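Local coordinates for anaerobically-induced outer membrane porin OprE (PDB 4FRX), which probably acts as an outer-membrane porin of the OprD family, letting small solutes cross through the lumen of a beta-barrel, at residues Leu124-Pro129 against Val141-Gly146; Tyr214-Asp219 against Ser249-Asn254; Thr341-Tyr346 against Asn361-Ser366. One frame throughout, in Å; residues are numbered along the deposited sequence.

Interaction 1: Leu124-Pro129 against Val141-Gly146; sequences LQPKLP and VTFEGG
Val141 gives its carbonyl oxygen to the side-chain amide of Gln125. Gln125 NE2 sits 3.2 Å from Val141 O, and the N-H points almost straight at it, at 169°. The oxygen lies in the plane of the Gln125 amide, yet the nitrogen comes in tilted from the carbonyl plane of Val141. Gln125 is extended beyond CG (chi2 -178°), which lets its amide reach this backbone oxygen. Thr142 adds its methyl group: CG2 is 3.8 Å from Gln125 NE2. The carbonyl of Thr142 accepts a bond from Ser166 OG of strand 156-167.

Phe143 and Leu124 form an antiparallel hydrogen-bonded pair. Leu124 N is 2.8 Å from Phe143 O, and Phe143 N is 2.9 Å from Leu124 O. This belongs to the barrel fold of the OprD porins. Strand 142-150 is part of the wall, and 124-129, with most of the broken strand 123-128, leads off the wall into a loop, probably the inward-folded one that narrows porin channels. Beyond Leu124 the backbone pairing ends.

The Phe143 ring follows the departing chain. With CG beside its own backbone N (chi1 -69°), the ring comes up against Pro126. Phe143 CD1 meets Pro126 CD at 3.8 Å, the two side chains crossing obliquely. Leu124 O lies at the ring edge, near its plane.

Glu144 points away from 124-129, and its OE1 bonds to Thr123 OG1. Gly145 receives a branch tip of Leu124, with Leu124 CD1 3.5 Å from Gly145 C. The same methyl comes within 3.7 Å of Gly146 N.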
# COMPACT_ATOMS: atom_id res chain seq x y z
N LEU A 124 8.38 -4.57 10.37
CA LEU A 124 8.76 -4.30 8.98
C LEU A 124 7.65 -3.49 8.32
O LEU A 124 6.47 -3.64 8.66
CB LEU A 124 8.94 -5.62 8.22
CG LEU A 124 10.02 -6.59 8.74
CD1 LEU A 124 9.92 -7.97 8.10
CD2 LEU A 124 11.41 -5.98 8.53
N GLN A 125 8.01 -2.65 7.36
CA GLN A 125 7.05 -1.88 6.57
C GLN A 125 7.47 -1.89 5.11
O GLN A 125 7.96 -0.88 4.61
CB GLN A 125 6.98 -0.43 7.08
CG GLN A 125 6.29 -0.30 8.44
CD GLN A 125 6.18 1.14 8.90
OE1 GLN A 125 7.19 1.78 9.15
NE2 GLN A 125 4.97 1.65 9.00
N PRO A 126 7.27 -3.02 4.42
CA PRO A 126 7.75 -3.12 3.04
C PRO A 126 6.94 -2.25 2.08
O PRO A 126 5.77 -1.99 2.32
CB PRO A 126 7.55 -4.61 2.70
CG PRO A 126 7.37 -5.31 4.05
CD PRO A 126 6.72 -4.29 4.93
N LYS A 127 7.57 -1.79 1.00
CA LYS A 127 6.86 -1.10 -0.07
C LYS A 127 7.23 -1.75 -1.41
O LYS A 127 7.98 -1.16 -2.19
CB LYS A 127 7.19 0.39 -0.07
CG LYS A 127 6.84 1.11 1.23
CD LYS A 127 7.09 2.61 1.13
CE LYS A 127 6.26 3.23 0.01
NZ LYS A 127 4.80 3.24 0.32
N LEU A 128 6.70 -2.94 -1.67
CA LEU A 128 7.14 -3.79 -2.78
C LEU A 128 5.95 -4.17 -3.62
O LEU A 128 4.82 -4.08 -3.15
CB LEU A 128 7.76 -5.09 -2.24
CG LEU A 128 8.95 -4.96 -1.31
CD1 LEU A 128 9.41 -6.34 -0.86
CD2 LEU A 128 10.08 -4.19 -1.97
N PRO A 129 6.19 -4.62 -4.85
CA PRO A 129 5.03 -4.98 -5.68
C PRO A 129 4.16 -6.11 -5.14
O PRO A 129 3.00 -6.18 -5.49
CB PRO A 129 5.66 -5.36 -7.01
CG PRO A 129 6.90 -4.48 -7.07
CD PRO A 129 7.42 -4.46 -5.66
N VAL A 141 0.01 0.86 8.85
CA VAL A 141 0.10 -0.58 9.02
C VAL A 141 1.55 -0.95 9.25
O VAL A 141 2.45 -0.35 8.67
CB VAL A 141 -0.41 -1.32 7.75
CG1 VAL A 141 -0.07 -2.82 7.79
CG2 VAL A 141 -1.92 -1.11 7.56
N THR A 142 1.78 -1.95 10.11
CA THR A 142 3.09 -2.56 10.23
C THR A 142 2.96 -4.08 10.10
O THR A 142 1.89 -4.64 10.33
CB THR A 142 3.79 -2.22 11.57
OG1 THR A 142 3.06 -2.78 12.67
CG2 THR A 142 3.91 -0.69 11.75
N PHE A 143 4.06 -4.74 9.75
CA PHE A 143 4.07 -6.21 9.67
C PHE A 143 5.12 -6.69 10.65
O PHE A 143 5.98 -5.92 11.07
CB PHE A 143 4.47 -6.69 8.27
CG PHE A 143 3.45 -6.41 7.21
CD1 PHE A 143 3.45 -5.20 6.53
CD2 PHE A 143 2.50 -7.36 6.89
CE1 PHE A 143 2.51 -4.95 5.54
CE2 PHE A 143 1.56 -7.11 5.90
CZ PHE A 143 1.56 -5.90 5.24
N GLU A 144 5.05 -7.97 11.02
CA GLU A 144 6.13 -8.57 11.79
C GLU A 144 6.75 -9.69 10.98
O GLU A 144 6.04 -10.50 10.40
CB GLU A 144 5.61 -9.15 13.12
CG GLU A 144 4.95 -8.14 14.05
CD GLU A 144 5.92 -7.10 14.59
OE1 GLU A 144 5.59 -5.90 14.53
OE2 GLU A 144 7.00 -7.50 15.07
N GLY A 145 8.08 -9.76 10.95
CA GLY A 145 8.72 -10.84 10.22
C GLY A 145 10.23 -10.72 10.19
O GLY A 145 10.82 -10.05 11.03
N GLY A 146 10.85 -11.37 9.21
CA GLY A 146 12.29 -11.30 9.04
C GLY A 146 12.56 -10.98 7.58
O GLY A 146 11.82 -11.44 6.71

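Interaction 2: Tyr214-Asp219 against Ser249-Asn254; sequences YGNLDD and SSDGKN
Asp251 reaches across to Asp219 with one carboxylate oxygen. Its CG is anti to the backbone N (chi1 176°), and OD2 accepts from Asp219 N at 2.9 Å through its anti lone pair. Asp219 answers twice. Its OD1 accepts from Lys253 N at 3.0 Å, met on the anti side but out of the carboxylate plane. Its backbone O takes Asn254 N at 3.0 Å, the donor standing above the carbonyl plane. With CG beside its own N (chi1 -78°), Asp219 swings its carboxylate to the start of the 3-10 turn at Lys253.

Lys253 passes its aliphatic chain along this carboxylate, with Lys253 CG 3.2 Å from Asp219 OD1. The chain bends at its last torsion, and the ammonium makes no contact with Asp219. Asn216 crosses Asp251 at about a right angle; its ND2 is bonded to Tyr221 O instead.

The contact ties the turn after barrel strand 208-217 to the first residues of the long loop after strand 237-250. These two strands are not neighbours: strand 221-234 runs between them.

Asp218 OD1 and Asp251 OD2 are 3.7 Å apart, their carboxylates steeply inclined. A water donates to both, though its bond to Asp251 is doubtfully short. Two carboxylates this close would probably repel each other, and the Asp219 N-H on Asp251 OD2 should offset part of that cost.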
# COMPACT_ATOMS: atom_id res chain seq x y z
N TYR A 214 8.19 -12.07 -6.25
CA TYR A 214 7.45 -13.27 -5.96
C TYR A 214 6.84 -13.13 -4.58
O TYR A 214 7.50 -12.68 -3.65
CB TYR A 214 8.39 -14.48 -5.99
CG TYR A 214 7.75 -15.78 -5.55
CD1 TYR A 214 6.83 -16.43 -6.36
CD2 TYR A 214 8.06 -16.35 -4.33
CE1 TYR A 214 6.24 -17.63 -5.96
CE2 TYR A 214 7.49 -17.53 -3.92
CZ TYR A 214 6.59 -18.17 -4.73
OH TYR A 214 6.03 -19.36 -4.31
N GLY A 215 5.57 -13.50 -4.46
CA GLY A 215 4.90 -13.50 -3.18
C GLY A 215 4.11 -14.78 -2.98
O GLY A 215 3.48 -15.27 -3.91
N ASN A 216 4.13 -15.30 -1.76
CA ASN A 216 3.44 -16.55 -1.44
C ASN A 216 2.78 -16.51 -0.06
O ASN A 216 3.45 -16.68 0.95
CB ASN A 216 4.45 -17.71 -1.51
CG ASN A 216 3.86 -19.05 -1.07
OD1 ASN A 216 4.58 -19.91 -0.56
ND2 ASN A 216 2.56 -19.23 -1.27
N LEU A 217 1.47 -16.29 -0.01
CA LEU A 217 0.75 -16.44 1.24
C LEU A 217 0.40 -17.90 1.40
O LEU A 217 -0.39 -18.46 0.62
CB LEU A 217 -0.53 -15.60 1.28
CG LEU A 217 -1.27 -15.70 2.62
CD1 LEU A 217 -0.40 -15.22 3.79
CD2 LEU A 217 -2.60 -14.92 2.58
N ASP A 218 1.01 -18.54 2.39
CA ASP A 218 0.81 -19.97 2.57
C ASP A 218 -0.66 -20.35 2.73
O ASP A 218 -1.39 -19.72 3.50
CB ASP A 218 1.64 -20.49 3.74
CG ASP A 218 1.70 -22.01 3.77
OD1 ASP A 218 2.35 -22.60 2.87
OD2 ASP A 218 1.08 -22.62 4.68
N ASP A 219 -1.07 -21.36 1.96
CA ASP A 219 -2.44 -21.90 1.90
C ASP A 219 -3.42 -21.05 1.12
O ASP A 219 -4.61 -21.39 1.04
CB ASP A 219 -2.99 -22.23 3.29
CG ASP A 219 -2.44 -23.53 3.83
OD1 ASP A 219 -2.26 -24.46 3.01
OD2 ASP A 219 -2.17 -23.61 5.05
N SER A 249 -1.85 -17.54 -8.58
CA SER A 249 -2.49 -18.86 -8.61
C SER A 249 -2.60 -19.42 -7.21
O SER A 249 -2.02 -18.87 -6.28
CB SER A 249 -1.70 -19.81 -9.51
OG SER A 249 -0.36 -19.93 -9.06
N SER A 250 -3.33 -20.53 -7.07
CA SER A 250 -3.59 -21.10 -5.76
C SER A 250 -2.37 -21.78 -5.13
O SER A 250 -1.49 -22.27 -5.83
CB SER A 250 -4.74 -22.08 -5.83
OG SER A 250 -4.44 -23.15 -6.72
N ASP A 251 -2.36 -21.81 -3.80
CA ASP A 251 -1.32 -22.50 -3.05
C ASP A 251 -2.00 -23.26 -1.92
O ASP A 251 -2.96 -22.77 -1.34
CB ASP A 251 -0.33 -21.49 -2.46
CG ASP A 251 0.72 -22.15 -1.57
OD1 ASP A 251 1.76 -22.59 -2.11
OD2 ASP A 251 0.52 -22.25 -0.33
N GLY A 252 -1.50 -24.46 -1.62
CA GLY A 252 -1.98 -25.22 -0.48
C GLY A 252 -3.49 -25.42 -0.43
O GLY A 252 -4.09 -25.88 -1.40
N LYS A 253 -4.10 -25.05 0.69
CA LYS A 253 -5.52 -25.29 0.94
C LYS A 253 -6.44 -24.68 -0.11
O LYS A 253 -7.41 -25.30 -0.55
CB LYS A 253 -5.90 -24.81 2.33
CG LYS A 253 -5.23 -25.61 3.45
CD LYS A 253 -5.74 -25.20 4.82
CE LYS A 253 -5.13 -26.04 5.93
NZ LYS A 253 -5.29 -27.50 5.68
N ASN A 254 -6.14 -23.46 -0.52
CA ASN A 254 -6.93 -22.80 -1.55
C ASN A 254 -6.93 -23.58 -2.87
O ASN A 254 -7.88 -23.50 -3.65
CB ASN A 254 -6.42 -21.37 -1.75
CG ASN A 254 -7.16 -20.65 -2.84
OD1 ASN A 254 -6.69 -20.55 -3.98
ND2 ASN A 254 -8.34 -20.15 -2.51
O HOH W 1 1.24 -24.23 1.02

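Interaction 3: Thr341-Tyr346 against Asn361-Ser366; sequences TWQVRY and NTIYLS
Strands 341-346 and 361-366 run antiparallel, their axes 4.8 Å apart at closest and their directions at 166°. They form a beta hairpin of the barrel wall, with regular pairing from Trp342-Ser366 to Tyr346-Thr362. The hydrogen-bonded pairs are Trp342-Ser366, Val344-Tyr364 and Tyr346-Thr362. Each makes two backbone bonds, and the shortest is Thr362 N to Tyr346 O at 2.7 Å. Alpha C-H groups of the residues between and beside these pairs also meet backbone oxygens.

One face carries Trp342, Val344, Tyr346, Thr362, Tyr364 and Ser366. A bound detergent touches Tyr346, consistent with this being the lipid-facing side of the barrel. The Tyr346 hydroxyl bonds to His295 ND1, and Thr362 OG1 bonds to Asp383 O on the next strand.

The Trp342 indole leans across to the partner strand. Its CG lies between the backbone N and the carbonyl carbon (chi1 64°), and Ser366 CB lies over one ring face, offset toward its rim. Ser366 CB makes a CH-pi contact, 3.8 Å from the centroid of the five-membered ring. The six-membered ring meets Tyr364 obliquely, with planes at 47°. Trp342 CH2 is 3.6 Å from Tyr364 CE2 and lies at the edge of the tyrosine ring. Val344 CG2 packs beside Tyr364 CB.

The other face carries Gln343, Arg345, Ile363 and Leu365. Gln343 and Leu365 lie side by side, as do Arg345 and Ile363. Ile363 CD1 fits against Gln343 and Arg345, 3.2 Å from Gln343 OE1 and 3.5 Å from Arg345 NE. Gln343 NE2 is held by Ile326 O of a loop. Arg345 grips Gln343 side-on, with OE1 in the guanidinium plane: Arg345 NE is 2.7 Å and Arg345 NH2 3.0 Å from Gln343 OE1.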
# COMPACT_ATOMS: atom_id res chain seq x y z
N THR A 341 -10.05 -1.68 -16.77
CA THR A 341 -10.13 -0.32 -16.28
C THR A 341 -9.25 0.62 -17.10
O THR A 341 -8.08 0.36 -17.27
CB THR A 341 -9.69 -0.24 -14.80
OG1 THR A 341 -10.46 -1.17 -14.02
CG2 THR A 341 -9.89 1.15 -14.23
N TRP A 342 -9.83 1.69 -17.63
CA TRP A 342 -9.03 2.75 -18.22
C TRP A 342 -8.96 3.95 -17.27
O TRP A 342 -9.82 4.12 -16.41
CB TRP A 342 -9.55 3.17 -19.60
CG TRP A 342 -10.92 3.78 -19.65
CD1 TRP A 342 -12.09 3.13 -19.90
CD2 TRP A 342 -11.26 5.17 -19.50
NE1 TRP A 342 -13.14 4.02 -19.90
CE2 TRP A 342 -12.66 5.28 -19.65
CE3 TRP A 342 -10.52 6.33 -19.22
CZ2 TRP A 342 -13.33 6.50 -19.55
CZ3 TRP A 342 -11.20 7.55 -19.12
CH2 TRP A 342 -12.59 7.62 -19.29
N GLN A 343 -7.92 4.75 -17.40
CA GLN A 343 -7.78 5.89 -16.52
C GLN A 343 -7.04 7.02 -17.21
O GLN A 343 -6.22 6.80 -18.11
CB GLN A 343 -7.04 5.51 -15.24
CG GLN A 343 -5.58 5.10 -15.47
CD GLN A 343 -4.88 4.78 -14.18
OE1 GLN A 343 -4.14 5.60 -13.63
NE2 GLN A 343 -5.10 3.57 -13.67
N VAL A 344 -7.36 8.24 -16.79
CA VAL A 344 -6.63 9.41 -17.23
C VAL A 344 -6.20 10.21 -16.01
O VAL A 344 -6.93 10.28 -15.02
CB VAL A 344 -7.46 10.28 -18.20
CG1 VAL A 344 -7.74 9.50 -19.47
CG2 VAL A 344 -8.75 10.73 -17.56
N ARG A 345 -5.00 10.78 -16.09
CA ARG A 345 -4.45 11.53 -14.98
C ARG A 345 -4.02 12.91 -15.43
O ARG A 345 -3.52 13.06 -16.54
CB ARG A 345 -3.21 10.81 -14.43
CG ARG A 345 -3.47 9.42 -13.90
CD ARG A 345 -2.21 8.86 -13.26
NE ARG A 345 -2.47 7.51 -12.78
CZ ARG A 345 -1.70 6.87 -11.91
NH1 ARG A 345 -0.61 7.46 -11.42
NH2 ARG A 345 -2.02 5.64 -11.53
N TYR A 346 -4.22 13.90 -14.58
CA TYR A 346 -3.64 15.23 -14.80
C TYR A 346 -3.05 15.78 -13.51
O TYR A 346 -3.65 15.67 -12.43
CB TYR A 346 -4.65 16.23 -15.35
CG TYR A 346 -4.03 17.61 -15.47
CD1 TYR A 346 -3.10 17.88 -16.46
CD2 TYR A 346 -4.34 18.62 -14.56
CE1 TYR A 346 -2.50 19.13 -16.56
CE2 TYR A 346 -3.75 19.87 -14.66
CZ TYR A 346 -2.84 20.12 -15.67
OH TYR A 346 -2.24 21.36 -15.77
N ASN A 361 -3.41 17.28 -8.28
CA ASN A 361 -3.50 16.07 -9.09
C ASN A 361 -4.94 15.56 -9.19
O ASN A 361 -5.72 15.71 -8.24
CB ASN A 361 -2.59 14.98 -8.55
CG ASN A 361 -1.13 15.35 -8.67
OD1 ASN A 361 -0.54 15.93 -7.75
ND2 ASN A 361 -0.53 15.01 -9.80
N THR A 362 -5.28 14.98 -10.33
CA THR A 362 -6.57 14.32 -10.44
C THR A 362 -6.49 13.07 -11.31
O THR A 362 -5.64 12.96 -12.18
CB THR A 362 -7.66 15.27 -10.95
OG1 THR A 362 -8.93 14.62 -10.88
CG2 THR A 362 -7.37 15.69 -12.41
N ILE A 363 -7.38 12.12 -11.04
CA ILE A 363 -7.40 10.90 -11.83
C ILE A 363 -8.84 10.47 -11.96
O ILE A 363 -9.66 10.62 -11.04
CB ILE A 363 -6.56 9.78 -11.17
CG1 ILE A 363 -6.71 8.46 -11.94
CG2 ILE A 363 -6.98 9.60 -9.70
CD1 ILE A 363 -5.75 7.38 -11.49
N TYR A 364 -9.19 10.00 -13.14
CA TYR A 364 -10.52 9.46 -13.34
C TYR A 364 -10.32 8.03 -13.79
O TYR A 364 -9.49 7.78 -14.66
CB TYR A 364 -11.25 10.26 -14.41
CG TYR A 364 -12.61 9.67 -14.73
CD1 TYR A 364 -13.71 9.96 -13.94
CD2 TYR A 364 -12.77 8.79 -15.79
CE1 TYR A 364 -14.95 9.41 -14.21
CE2 TYR A 364 -13.99 8.23 -16.07
CZ TYR A 364 -15.08 8.54 -15.28
OH TYR A 364 -16.30 7.98 -15.57
N LEU A 365 -11.08 7.10 -13.21
CA LEU A 365 -10.99 5.69 -13.60
C LEU A 365 -12.36 5.11 -13.92
O LEU A 365 -13.36 5.43 -13.27
CB LEU A 365 -10.33 4.83 -12.50
CG LEU A 365 -9.02 5.28 -11.88
CD1 LEU A 365 -9.31 6.19 -10.68
CD2 LEU A 365 -8.16 4.10 -11.47
N SER A 366 -12.42 4.24 -14.92
CA SER A 366 -13.68 3.65 -15.33
C SER A 366 -13.47 2.16 -15.57
O SER A 366 -12.67 1.79 -16.44
CB SER A 366 -14.19 4.34 -16.60
OG SER A 366 -15.45 3.82 -16.98

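How the interactions relate
The three contacts follow one another along the chain and belong to the same barrel, but none touches another. Interaction 1 has its centre nearest the chain centre, about 10 Å from it; interactions 2 and 3 lie about 20 and 19 Å out. Interactions 1 and 2 are the closest pair, centres about 18 Å and nearest atoms about 7 Å apart. Interaction 3 is remote, its centre about 28 Å from that of interaction 1 and 32 Å from that of interaction 2. Bound detergent lies about 4 Å from the Tyr346 side chain in interaction 3 and about 9 Å from Gly145 in interaction 1. Interaction 3 pairs two wall strands throughout; interactions 1 and 2 involve loop segments.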